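Local coordinates for protein extracellular ligand-binding receptor (Rhodopseudomonas palustris, PDB 3SG0) that binds benzoylformate and probably serves as the solute-binding protein of a transport system for aromatic acids, at residues A26-G31 against K89-I94. Sequence-based numbering, arbitrary orientation.
Sequences AEIKIG and KVDVLI
Asp-91 reaches over to the backbone of Lys-29 and grips it twice, at the point where the chain enters strand 92-94 and lines up parallel to strand 28-34. Its chi1 of -62° carries the carboxylate out beside its own backbone N, and chi2 then turns OD2 toward Lys-29 N, 2.9 Å away in a nearly straight bond, on the anti side of the carboxylate. Asp-91 N returns a bond to Lys-29 O at 2.8 Å. A short acid suits this place because its carboxylate stands in for a backbone carbonyl as acceptor. OD2 also accepts a hydrogen bond from a water, which donates its other hydrogen to Glu-27 O, while OD1 accepts from Gly-332 N. With the carboxylate cut back to an alanine, Lys-29 N and Gly-332 N would probably lose their acceptor, and the water one of its two partners.

Further along, the ladder is pure backbone: Gly-31 N bonds to Val-92 O at 2.9 Å, and Ile-94 N to Gly-31 O at 2.7 Å. Glycine fits because a CB would come too near CG1 of Val-90, which already sits 3.6 Å from Gly-31 N; CD1 of Leu-93 lies on this same face.

The face that carries Ile-30 and Val-92 is apolar. The two point the same way side by side, CD1 of Ile-30 resting 3.8 Å from CB of Val-92, while CG2 of Ile-30 meets CD1 of Ile-94 at 3.7 Å. These branched residues favour extended backbone; Ile-30 and Ile-94 pack against helix 306-328, Val-92 against helix 334-344.

The contact thus joins two central strands of one lobe's sheet in this periplasmic-binding fold, with a buried carboxylate whose charge is probably eased by backbone N-H groups and water. The side chain of Ile-94 lies about 12 Å from the bound benzoylformate.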
ATOM      1  N   ALA A  26      20.675  24.731   2.834  1.00 33.49           N
ATOM      2  CA  ALA A  26      20.314  23.334   2.616  1.00 29.01           C
ATOM      3  C   ALA A  26      19.470  23.172   1.357  1.00 24.71           C
ATOM      4  O   ALA A  26      18.620  24.010   1.058  1.00 25.30           O
ATOM      5  CB  ALA A  26      19.566  22.781   3.826  1.00 28.87           C
ATOM      6  N   GLU A  27      19.722  22.094   0.619  1.00 21.09           N
ATOM      7  CA  GLU A  27      18.879  21.707  -0.501  1.00 19.00           C
ATOM      8  C   GLU A  27      17.645  21.042   0.091  1.00 13.27           C
ATOM      9  O   GLU A  27      17.542  20.929   1.308  1.00 16.65           O
ATOM     10  CB  GLU A  27      19.622  20.732  -1.417  1.00 24.75           C
ATOM     11  CG  GLU A  27      19.768  19.309  -0.870  1.00 25.61           C
ATOM     12  CD  GLU A  27      21.016  19.093  -0.027  1.00 29.13           C
ATOM     13  OE1 GLU A  27      21.507  17.944   0.017  1.00 24.54           O
ATOM     14  OE2 GLU A  27      21.503  20.059   0.597  1.00 32.95           O
ATOM     15  N   ILE A  28      16.719  20.599  -0.754  1.00 12.47           N
ATOM     16  CA  ILE A  28      15.564  19.851  -0.268  1.00 11.50           C
ATOM     17  C   ILE A  28      16.017  18.440   0.090  1.00 11.96           C
ATOM     18  O   ILE A  28      16.764  17.811  -0.663  1.00 13.10           O
ATOM     19  CB  ILE A  28      14.453  19.814  -1.321  1.00 11.16           C
ATOM     20  CG1 ILE A  28      13.944  21.234  -1.587  1.00 13.22           C
ATOM     21  CG2 ILE A  28      13.321  18.918  -0.859  1.00 12.05           C
ATOM     22  CD1 ILE A  28      12.999  21.345  -2.766  1.00 14.83           C
ATOM     23  N   LYS A  29      15.577  17.946   1.242  1.00 10.59           N
ATOM     24  CA  LYS A  29      15.990  16.623   1.713  1.00 10.56           C
ATOM     25  C   LYS A  29      14.782  15.771   2.016  1.00 10.02           C
ATOM     26  O   LYS A  29      13.856  16.210   2.703  1.00 11.10           O
ATOM     27  CB  LYS A  29      16.857  16.751   2.959  1.00 13.26           C
ATOM     28  CG  LYS A  29      18.165  17.481   2.735  1.00 13.57           C
ATOM     29  CD  LYS A  29      18.947  17.558   4.029  1.00 20.45           C
ATOM     30  CE  LYS A  29      20.328  18.142   3.811  1.00 26.50           C
ATOM     31  NZ  LYS A  29      21.166  18.002   5.037  1.00 32.49           N
ATOM     32  N   ILE A  30      14.776  14.556   1.479  1.00  9.68           N
ATOM     33  CA  ILE A  30      13.657  13.641   1.634  1.00  9.45           C
ATOM     34  C   ILE A  30      14.188  12.379   2.297  1.00  8.68           C
ATOM     35  O   ILE A  30      15.136  11.763   1.787  1.00 10.28           O
ATOM     36  CB  ILE A  30      13.066  13.254   0.265  1.00 10.06           C
ATOM     37  CG1 ILE A  30      12.680  14.490  -0.556  1.00 11.62           C
ATOM     38  CG2 ILE A  30      11.899  12.295   0.436  1.00 10.85           C
ATOM     39  CD1 ILE A  30      11.538  15.284  -0.005  1.00 12.49           C
ATOM     40  N   GLY A  31      13.618  11.999   3.434  1.00  8.64           N
ATOM     41  CA  GLY A  31      14.009  10.774   4.111  1.00  9.28           C
ATOM     42  C   GLY A  31      13.028   9.666   3.817  1.00  9.27           C
ATOM     43  O   GLY A  31      11.821   9.911   3.783  1.00 10.81           O
ATOM     44  N   LYS A  89      17.525  16.383   9.301  1.00 14.58           N
ATOM     45  CA  LYS A  89      16.511  17.439   9.260  1.00 14.07           C
ATOM     46  C   LYS A  89      15.745  17.441   7.939  1.00 12.71           C
ATOM     47  O   LYS A  89      15.545  18.478   7.302  1.00 13.23           O
ATOM     48  CB  LYS A  89      17.139  18.799   9.565  1.00 17.53           C
ATOM     49  CG  LYS A  89      17.722  18.835  10.974  1.00 23.12           C
ATOM     50  CD  LYS A  89      18.358  20.163  11.336  1.00 29.63           C
ATOM     51  CE  LYS A  89      18.911  20.102  12.756  1.00 35.55           C
ATOM     52  NZ  LYS A  89      19.650  21.336  13.140  1.00 42.17           N
ATOM     53  N   VAL A  90      15.303  16.259   7.532  1.00 11.05           N
ATOM     54  CA  VAL A  90      14.617  16.132   6.261  1.00  9.93           C
ATOM     55  C   VAL A  90      13.339  16.963   6.221  1.00  9.69           C
ATOM     56  O   VAL A  90      12.662  17.163   7.237  1.00 11.42           O
ATOM     57  CB  VAL A  90      14.309  14.664   5.911  1.00  9.86           C
ATOM     58  CG1 VAL A  90      15.597  13.873   5.781  1.00 10.97           C
ATOM     59  CG2 VAL A  90      13.388  14.023   6.943  1.00 11.46           C
ATOM     60  N   ASP A  91      13.015  17.448   5.033  1.00  9.73           N
ATOM     61  CA  ASP A  91      11.810  18.238   4.845  1.00  9.06           C
ATOM     62  C   ASP A  91      10.547  17.398   4.802  1.00  8.92           C
ATOM     63  O   ASP A  91       9.469  17.879   5.166  1.00  9.26           O
ATOM     64  CB  ASP A  91      11.937  19.060   3.569  1.00 10.52           C
ATOM     65  CG  ASP A  91      13.088  20.024   3.636  1.00 10.96           C
ATOM     66  OD1 ASP A  91      13.043  20.920   4.502  1.00 11.10           O
ATOM     67  OD2 ASP A  91      14.055  19.881   2.852  1.00 11.55           O
ATOM     68  N   VAL A  92      10.686  16.159   4.335  1.00  8.90           N
ATOM     69  CA  VAL A  92       9.584  15.214   4.245  1.00  8.58           C
ATOM     70  C   VAL A  92      10.116  13.837   4.611  1.00  7.90           C
ATOM     71  O   VAL A  92      11.238  13.489   4.229  1.00  9.05           O
ATOM     72  CB  VAL A  92       9.010  15.145   2.811  1.00  9.12           C
ATOM     73  CG1 VAL A  92       7.874  14.134   2.723  1.00 10.02           C
ATOM     74  CG2 VAL A  92       8.541  16.520   2.347  1.00 11.01           C
ATOM     75  N   LEU A  93       9.319  13.058   5.339  1.00  8.01           N
ATOM     76  CA  LEU A  93       9.629  11.662   5.634  1.00  8.08           C
ATOM     77  C   LEU A  93       8.662  10.800   4.859  1.00  7.97           C
ATOM     78  O   LEU A  93       7.490  11.141   4.751  1.00  8.42           O
ATOM     79  CB  LEU A  93       9.452  11.401   7.124  1.00 10.16           C
ATOM     80  CG  LEU A  93       9.797  10.015   7.662  1.00 12.71           C
ATOM     81  CD1 LEU A  93      11.228   9.590   7.309  1.00 13.90           C
ATOM     82  CD2 LEU A  93       9.580   9.967   9.169  1.00 13.55           C
ATOM     83  N   ILE A  94       9.151   9.692   4.316  1.00  8.00           N
ATOM     84  CA  ILE A  94       8.327   8.749   3.578  1.00  7.87           C
ATOM     85  C   ILE A  94       8.534   7.358   4.166  1.00  8.17           C
ATOM     86  O   ILE A  94       9.677   6.942   4.389  1.00  9.25           O
ATOM     87  CB  ILE A  94       8.684   8.761   2.077  1.00  7.81           C
ATOM     88  CG1 ILE A  94       8.539  10.187   1.511  1.00  8.98           C
ATOM     89  CG2 ILE A  94       7.845   7.745   1.325  1.00  8.36           C
ATOM     90  CD1 ILE A  94       8.809  10.299   0.019  1.00  9.77           C
TER
HETATM   91  O   HOH W   1      16.518  20.660   3.746  1.00 14.94           O